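Local atomic coordinates of Svp1-like protein 2 (Kluyveromyces lactis, PDB entry 4V16), a protein that probably binds phosphatidylinositol 3,5-bisphosphate through a beta-propeller of the WD-repeat PROPPIN family and thereby associates with membranes. Residues F119-G122 and N123-K127; V206-T209 and D210-V213; R231-P234 and D235-L239. All blocks are in the same frame, centred on the assembly; numbering follows the deposited sequence.

Interaction 1. Residues F119-G122 and N123-K127; sequences FKFG and NPWNK
Lys120 is hydrogen-bonded to the 123-127 segment twice. Lys120 NZ donates to the carbonyl of Asn123 (NZ to O, 2.7 Å), and Lys120 N donates to Asn126 O at 2.8 Å. The first bond depends on reach: with CG anti to the backbone N (chi1 177°) and every later torsion extended, the lysine spans the loop and crosses Pro124 at about a right angle. Between these two ties, Trp125 N donates to Gly122 O at 2.7 Å. With the cis peptide before Pro124, this bond closes a type VI beta turn over residues 122-125. The loop follows strand 115-120, third of its four-stranded blade, and precedes strand 132-133.

The Trp125 indole packs one face against the backbone of Gly122, whose CA sits 3.6 Å from the centroid of the six-membered ring, a CH-pi contact. The positive phi of Gly122 (128°) is what calls for glycine. Trp125 CZ3, on the indole's outer edge, approaches a face of Phe121 3.9 Å from CD1, a T-shaped pair with planes at 67°. At the strand end Lys127 CG lies 3.5 Å from Phe119 CE2, the two side chains running alongside, while Lys127 NZ pairs with Asp131.

The three hydrogen bonds within the loop all end on main-chain carbonyls, which fix its path, while the aromatic side chains pack it against strands 87-93 and 107-112.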
loop_
_atom_site.group_PDB
_atom_site.type_symbol
_atom_site.label_atom_id
_atom_site.label_comp_id
_atom_site.label_asym_id
_atom_site.label_seq_id
_atom_site.Cartn_x
_atom_site.Cartn_y
_atom_site.Cartn_z
ATOM N N PHE A 119 17.486 5.728 3.202
ATOM C CA PHE A 119 18.795 5.121 2.977
ATOM C C PHE A 119 18.999 4.822 1.493
ATOM O O PHE A 119 18.049 4.837 0.713
ATOM C CB PHE A 119 18.945 3.830 3.786
ATOM C CG PHE A 119 18.660 3.991 5.252
ATOM C CD1 PHE A 119 17.357 3.968 5.725
ATOM C CD2 PHE A 119 19.693 4.154 6.159
ATOM C CE1 PHE A 119 17.090 4.112 7.075
ATOM C CE2 PHE A 119 19.432 4.297 7.510
ATOM C CZ PHE A 119 18.129 4.278 7.968
ATOM N N LYS A 120 20.244 4.547 1.115
ATOM C CA LYS A 120 20.575 4.156 -0.252
ATOM C C LYS A 120 20.369 2.658 -0.435
ATOM O O LYS A 120 20.665 1.872 0.467
ATOM C CB LYS A 120 22.024 4.534 -0.579
ATOM C CG LYS A 120 22.501 4.097 -1.960
ATOM C CD LYS A 120 24.004 4.261 -2.096
ATOM C CE LYS A 120 24.493 3.806 -3.462
ATOM N NZ LYS A 120 25.975 3.912 -3.597
ATOM N N PHE A 121 19.863 2.262 -1.601
ATOM C CA PHE A 121 19.747 0.847 -1.929
ATOM C C PHE A 121 20.998 0.396 -2.675
ATOM O O PHE A 121 21.126 0.597 -3.884
ATOM C CB PHE A 121 18.497 0.566 -2.761
ATOM C CG PHE A 121 18.161 -0.891 -2.852
ATOM C CD1 PHE A 121 17.378 -1.491 -1.882
ATOM C CD2 PHE A 121 18.647 -1.667 -3.891
ATOM C CE1 PHE A 121 17.071 -2.834 -1.953
ATOM C CE2 PHE A 121 18.343 -3.013 -3.968
ATOM C CZ PHE A 121 17.557 -3.597 -2.996
ATOM N N GLY A 122 21.914 -0.210 -1.930
ATOM C CA GLY A 122 23.204 -0.621 -2.451
ATOM C C GLY A 122 24.287 -0.077 -1.546
ATOM O O GLY A 122 24.048 0.871 -0.797
ATOM N N ASN A 123 25.469 -0.684 -1.601
ATOM C CA ASN A 123 26.604 -0.239 -0.799
ATOM C C ASN A 123 26.859 1.253 -1.011
ATOM O O ASN A 123 26.809 1.731 -2.146
ATOM C CB ASN A 123 27.851 -1.052 -1.153
ATOM C CG ASN A 123 28.794 -1.217 0.023
ATOM O OD1 ASN A 123 28.637 -2.133 0.832
ATOM N ND2 ASN A 123 29.779 -0.333 0.124
ATOM N N PRO A 124 27.143 1.999 0.072
ATOM C CA PRO A 124 27.349 1.588 1.469
ATOM C C PRO A 124 26.072 1.449 2.307
ATOM O O PRO A 124 26.176 1.227 3.515
ATOM C CB PRO A 124 28.219 2.716 2.020
ATOM C CG PRO A 124 27.749 3.919 1.283
ATOM C CD PRO A 124 27.369 3.446 -0.101
ATOM N N TRP A 125 24.902 1.573 1.685
ATOM C CA TRP A 125 23.621 1.480 2.395
ATOM C C TRP A 125 23.496 2.554 3.480
ATOM O O TRP A 125 23.062 2.269 4.597
ATOM C CB TRP A 125 23.444 0.089 3.023
ATOM C CG TRP A 125 23.668 -1.046 2.065
ATOM C CD1 TRP A 125 24.850 -1.672 1.797
ATOM C CD2 TRP A 125 22.681 -1.688 1.249
ATOM N NE1 TRP A 125 24.662 -2.661 0.862
ATOM C CE2 TRP A 125 23.338 -2.693 0.510
ATOM C CE3 TRP A 125 21.305 -1.512 1.071
ATOM C CZ2 TRP A 125 22.668 -3.517 -0.392
ATOM C CZ3 TRP A 125 20.640 -2.333 0.173
ATOM C CH2 TRP A 125 21.323 -3.322 -0.546
ATOM N N ASN A 126 23.864 3.787 3.137
ATOM C CA ASN A 126 23.885 4.892 4.092
ATOM C C ASN A 126 22.698 5.838 3.927
ATOM O O ASN A 126 21.978 5.776 2.930
ATOM C CB ASN A 126 25.184 5.686 3.945
ATOM C CG ASN A 126 25.270 6.422 2.618
ATOM O OD1 ASN A 126 25.021 5.851 1.555
ATOM N ND2 ASN A 126 25.613 7.703 2.678
ATOM N N LYS A 127 22.508 6.720 4.906
ATOM C CA LYS A 127 21.459 7.732 4.832
ATOM C C LYS A 127 21.841 8.793 3.808
ATOM O O LYS A 127 22.985 9.248 3.771
ATOM C CB LYS A 127 21.219 8.379 6.199
ATOM C CG LYS A 127 21.169 7.388 7.344
ATOM C CD LYS A 127 20.633 8.010 8.625
ATOM C CE LYS A 127 19.119 8.147 8.595
ATOM N NZ LYS A 127 18.557 8.413 9.950
#

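Interaction 2. Residues V206-T209 and D210-V213; sequences VFQT and DNGV
The Phe207 ring meets Gly212 obliquely, the glycine carbonyl O standing 3.3 Å from ring atom CD2, with the carbonyl carbon of Val213 also beside the ring. Elsewhere this phenyl is lined by Thr196 and Leu214 on the strands flanking 203-208. The other flat groups are the amides of Gln208 and Asn211, whose planes are 46° apart.

Two main-chain bonds hold the backbone together. Gln208 N donates to Val213 O over 3.0 Å with a fairly straight N-H...O angle of 160°, and Gly212 N donates back to Gln208 O. The second bond joins residues four apart and so defines an alpha-turn. It closes a hairpin in the repeat WD 1, between strands 203-208 and 214-219, which are neighbours in one four-stranded propeller blade. Thr209, Asp210 and Asn211 carry the chain round, and Gly212 takes the positive phi that brings it back.

Across the hairpin mouth Gln208 and Val213 lie side by side, pointing the same way. The glutamine chain is extended beyond CG (chi2 179°), which lays its length along the valine, with Val213 CG2 3.7 Å from Gln208 CD. Shortening this residue to an alanine would probably leave Val213 CG2 without most of the chain it packs along. Thr209, whose side chain sets off away from the 210-213 segment, is hydrogen-bonded through OG1 to Gly191 O, tying the corner to the loop ahead of strand 193-198.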
loop_
_atom_site.group_PDB
_atom_site.type_symbol
_atom_site.label_atom_id
_atom_site.label_comp_id
_atom_site.label_asym_id
_atom_site.label_seq_id
_atom_site.Cartn_x
_atom_site.Cartn_y
_atom_site.Cartn_z
ATOM N N VAL A 206 -8.398 13.601 -5.476
ATOM C CA VAL A 206 -7.284 13.224 -6.341
ATOM C C VAL A 206 -6.527 14.470 -6.794
ATOM O O VAL A 206 -7.127 15.409 -7.315
ATOM C CB VAL A 206 -7.766 12.443 -7.576
ATOM C CG1 VAL A 206 -6.586 12.036 -8.452
ATOM C CG2 VAL A 206 -8.556 11.216 -7.151
ATOM N N PHE A 207 -5.210 14.467 -6.597
ATOM C CA PHE A 207 -4.368 15.610 -6.945
ATOM C C PHE A 207 -3.272 15.224 -7.933
ATOM O O PHE A 207 -2.840 14.070 -7.974
ATOM C CB PHE A 207 -3.722 16.203 -5.691
ATOM C CG PHE A 207 -4.704 16.632 -4.643
ATOM C CD1 PHE A 207 -5.126 15.744 -3.667
ATOM C CD2 PHE A 207 -5.193 17.925 -4.622
ATOM C CE1 PHE A 207 -6.027 16.138 -2.696
ATOM C CE2 PHE A 207 -6.093 18.324 -3.655
ATOM C CZ PHE A 207 -6.510 17.430 -2.690
ATOM N N GLN A 208 -2.825 16.198 -8.723
ATOM C CA GLN A 208 -1.657 16.022 -9.584
ATOM C C GLN A 208 -0.372 16.223 -8.790
ATOM O O GLN A 208 -0.217 17.223 -8.092
ATOM C CB GLN A 208 -1.696 17.000 -10.760
ATOM C CG GLN A 208 -2.476 16.503 -11.963
ATOM C CD GLN A 208 -2.505 17.511 -13.095
ATOM O OE1 GLN A 208 -1.597 18.333 -13.235
ATOM N NE2 GLN A 208 -3.554 17.459 -13.908
ATOM N N THR A 209 0.553 15.277 -8.902
ATOM C CA THR A 209 1.827 15.375 -8.196
ATOM C C THR A 209 2.715 16.472 -8.776
ATOM O O THR A 209 3.695 16.877 -8.154
ATOM C CB THR A 209 2.601 14.049 -8.243
ATOM O OG1 THR A 209 2.785 13.647 -9.606
ATOM C CG2 THR A 209 1.851 12.967 -7.493
ATOM N N ASP A 210 2.372 16.944 -9.970
ATOM C CA ASP A 210 3.155 17.977 -10.640
ATOM C C ASP A 210 3.017 19.320 -9.934
ATOM O O ASP A 210 4.007 20.015 -9.702
ATOM C CB ASP A 210 2.719 18.116 -12.101
ATOM C CG ASP A 210 2.648 16.785 -12.819
ATOM O OD1 ASP A 210 3.389 15.856 -12.429
ATOM O OD2 ASP A 210 1.850 16.667 -13.772
ATOM N N ASN A 211 1.781 19.673 -9.592
ATOM C CA ASN A 211 1.472 20.992 -9.053
ATOM C C ASN A 211 0.449 20.973 -7.917
ATOM O O ASN A 211 0.134 22.017 -7.345
ATOM C CB ASN A 211 0.967 21.893 -10.180
ATOM C CG ASN A 211 -0.072 21.209 -11.050
ATOM O OD1 ASN A 211 -0.067 19.985 -11.198
ATOM N ND2 ASN A 211 -0.967 21.996 -11.631
ATOM N N GLY A 212 -0.075 19.794 -7.597
ATOM C CA GLY A 212 -0.992 19.645 -6.480
ATOM C C GLY A 212 -2.418 20.084 -6.765
ATOM O O GLY A 212 -3.218 20.246 -5.841
ATOM N N VAL A 213 -2.746 20.274 -8.038
ATOM C CA VAL A 213 -4.090 20.704 -8.412
ATOM C C VAL A 213 -5.099 19.568 -8.269
ATOM O O VAL A 213 -4.839 18.433 -8.665
ATOM C CB VAL A 213 -4.141 21.242 -9.861
ATOM C CG1 VAL A 213 -3.440 22.586 -9.947
ATOM C CG2 VAL A 213 -3.538 20.243 -10.848
#

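Interaction 3. Residues R231-P234 and D235-L239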
loop_
_atom_site.group_PDB
_atom_site.type_symbol
_atom_site.label_atom_id
_atom_site.label_comp_id
_atom_site.label_asym_id
_atom_site.label_seq_id
_atom_site.Cartn_x
_atom_site.Cartn_y
_atom_site.Cartn_z
ATOM N N ARG A 231 -6.477 1.557 -3.867
ATOM C CA ARG A 231 -5.539 1.073 -4.870
ATOM C C ARG A 231 -5.971 1.453 -6.281
ATOM O O ARG A 231 -7.109 1.209 -6.681
ATOM C CB ARG A 231 -5.385 -0.444 -4.762
ATOM C CG ARG A 231 -4.033 -0.954 -5.207
ATOM C CD ARG A 231 -2.924 -0.570 -4.224
ATOM N NE ARG A 231 -2.844 -1.484 -3.087
ATOM C CZ ARG A 231 -1.991 -1.349 -2.076
ATOM N NH1 ARG A 231 -1.139 -0.333 -2.048
ATOM N NH2 ARG A 231 -1.989 -2.231 -1.087
ATOM N N TRP A 232 -5.049 2.053 -7.029
ATOM C CA TRP A 232 -5.297 2.431 -8.416
ATOM C C TRP A 232 -5.234 1.222 -9.341
ATOM O O TRP A 232 -4.448 0.299 -9.121
ATOM C CB TRP A 232 -4.277 3.471 -8.880
ATOM C CG TRP A 232 -4.384 4.797 -8.197
ATOM C CD1 TRP A 232 -3.851 5.143 -6.990
ATOM C CD2 TRP A 232 -5.051 5.963 -8.690
ATOM N NE1 TRP A 232 -4.151 6.452 -6.697
ATOM C CE2 TRP A 232 -4.888 6.978 -7.726
ATOM C CE3 TRP A 232 -5.777 6.248 -9.851
ATOM C CZ2 TRP A 232 -5.421 8.254 -7.887
ATOM C CZ3 TRP A 232 -6.306 7.514 -10.009
ATOM C CH2 TRP A 232 -6.126 8.502 -9.033
ATOM N N SER A 233 -6.056 1.237 -10.385
ATOM C CA SER A 233 -5.983 0.204 -11.408
ATOM C C SER A 233 -4.664 0.360 -12.160
ATOM O O SER A 233 -4.041 1.422 -12.103
ATOM C CB SER A 233 -7.178 0.293 -12.360
ATOM O OG SER A 233 -7.265 1.577 -12.951
ATOM N N PRO A 234 -4.223 -0.698 -12.858
ATOM C CA PRO A 234 -2.929 -0.662 -13.551
ATOM C C PRO A 234 -2.790 0.502 -14.535
ATOM O O PRO A 234 -1.693 1.044 -14.677
ATOM C CB PRO A 234 -2.893 -2.004 -14.288
ATOM C CG PRO A 234 -3.775 -2.895 -13.485
ATOM C CD PRO A 234 -4.873 -2.014 -12.980
ATOM N N ASP A 235 -3.882 0.882 -15.192
ATOM C CA ASP A 235 -3.848 1.973 -16.163
ATOM C C ASP A 235 -4.142 3.329 -15.518
ATOM O O ASP A 235 -4.036 4.367 -16.170
ATOM C CB ASP A 235 -4.842 1.712 -17.302
ATOM C CG ASP A 235 -6.264 1.487 -16.812
ATOM O OD1 ASP A 235 -6.580 1.870 -15.665
ATOM O OD2 ASP A 235 -7.074 0.929 -17.583
ATOM N N GLY A 236 -4.520 3.316 -14.244
ATOM C CA GLY A 236 -4.774 4.546 -13.516
ATOM C C GLY A 236 -6.099 5.196 -13.868
ATOM O O GLY A 236 -6.311 6.375 -13.588
ATOM N N SER A 237 -6.994 4.424 -14.477
ATOM C CA SER A 237 -8.306 4.930 -14.867
ATOM C C SER A 237 -9.338 4.736 -13.762
ATOM O O SER A 237 -10.369 5.411 -13.746
ATOM C CB SER A 237 -8.786 4.241 -16.146
ATOM O OG SER A 237 -9.015 2.859 -15.932
ATOM N N LYS A 238 -9.055 3.815 -12.846
ATOM C CA LYS A 238 -9.989 3.482 -11.777
ATOM C C LYS A 238 -9.306 3.422 -10.416
ATOM O O LYS A 238 -8.105 3.165 -10.317
ATOM C CB LYS A 238 -10.675 2.148 -12.075
ATOM C CG LYS A 238 -11.754 2.247 -13.138
ATOM C CD LYS A 238 -11.710 1.068 -14.091
ATOM C CE LYS A 238 -12.670 1.265 -15.249
ATOM N NZ LYS A 238 -12.178 0.611 -16.493
ATOM N N LEU A 239 -10.096 3.658 -9.373
ATOM C CA LEU A 239 -9.617 3.632 -7.998
ATOM C C LEU A 239 -10.528 2.759 -7.138
ATOM O O LEU A 239 -11.709 3.063 -6.963
ATOM C CB LEU A 239 -9.552 5.053 -7.434
ATOM C CG LEU A 239 -9.019 5.210 -6.009
ATOM C CD1 LEU A 239 -7.541 4.862 -5.944
ATOM C CD2 LEU A 239 -9.267 6.623 -5.503
#
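Leu239 CD1 stands close to the normal of the Trp232 five-membered ring, 3.7 Å from its centroid. This CH-pi contact joins an antiparallel non-hydrogen-bonded pair whose side chains share one face of the sheet. In the leucine, chi1 (-178°) sets CG anti to the backbone N, and chi2 (68°) turns CD1 over the pyrrole part of the indole. At the indole's edge, close to its plane, Gly236 O lies 3.8 Å from Trp232 CZ3.

Beyond this pair the hairpin closes with polar atoms. Ser233 N donates to Lys238 O at 2.8 Å, nearly straight at 169°, and Lys238 N donates to Ser233 OG. The type I turn from Ser233 to Gly236 is closed by Gly236 N, which reaches Ser233 O from above the carbonyl plane. Asp235 OD1 accepts from both Ser237 N (2.8 Å, an Asx turn) and Ser237 OG, the two arriving on the same face of the carboxylate; Ser233 OG lies 2.8 Å from this same oxygen. Two donors of Ser237 thus grip one carboxylate oxygen.

The hairpin joins strands 227-232 and 238-243 of WD 2. Trp232 donates through NE1 to Arg186 O and packs on Met193 and Ala195 of the preceding blade, where Leu239 touches Ala195 and Ile204. Toward the following blade, Ser233, Pro234 and Lys238 all contact Trp288 of strand 285-288.

In the fold
All three contacts are reversals within single propeller blades. Interactions 1 and 2 follow the third strand of their sheets, whereas interaction 3 links the first two strands of its own. Burial tracks position: their centres lie 23, 19 and 13 Å from the chain centre, interaction 1 being a surface contact and the others partly buried. Each includes a glycine at positive phi, but the chemistry differs. A lysine and aromatic rings serve interaction 1, interaction 2 leans on main-chain bonds, and interaction 3 adds a serine-aspartate network. Interactions 2 and 3 touch between adjacent blades, Val206 CG1 lying 3.6 Å from Trp232 CH2; interaction 1 stays apart from both.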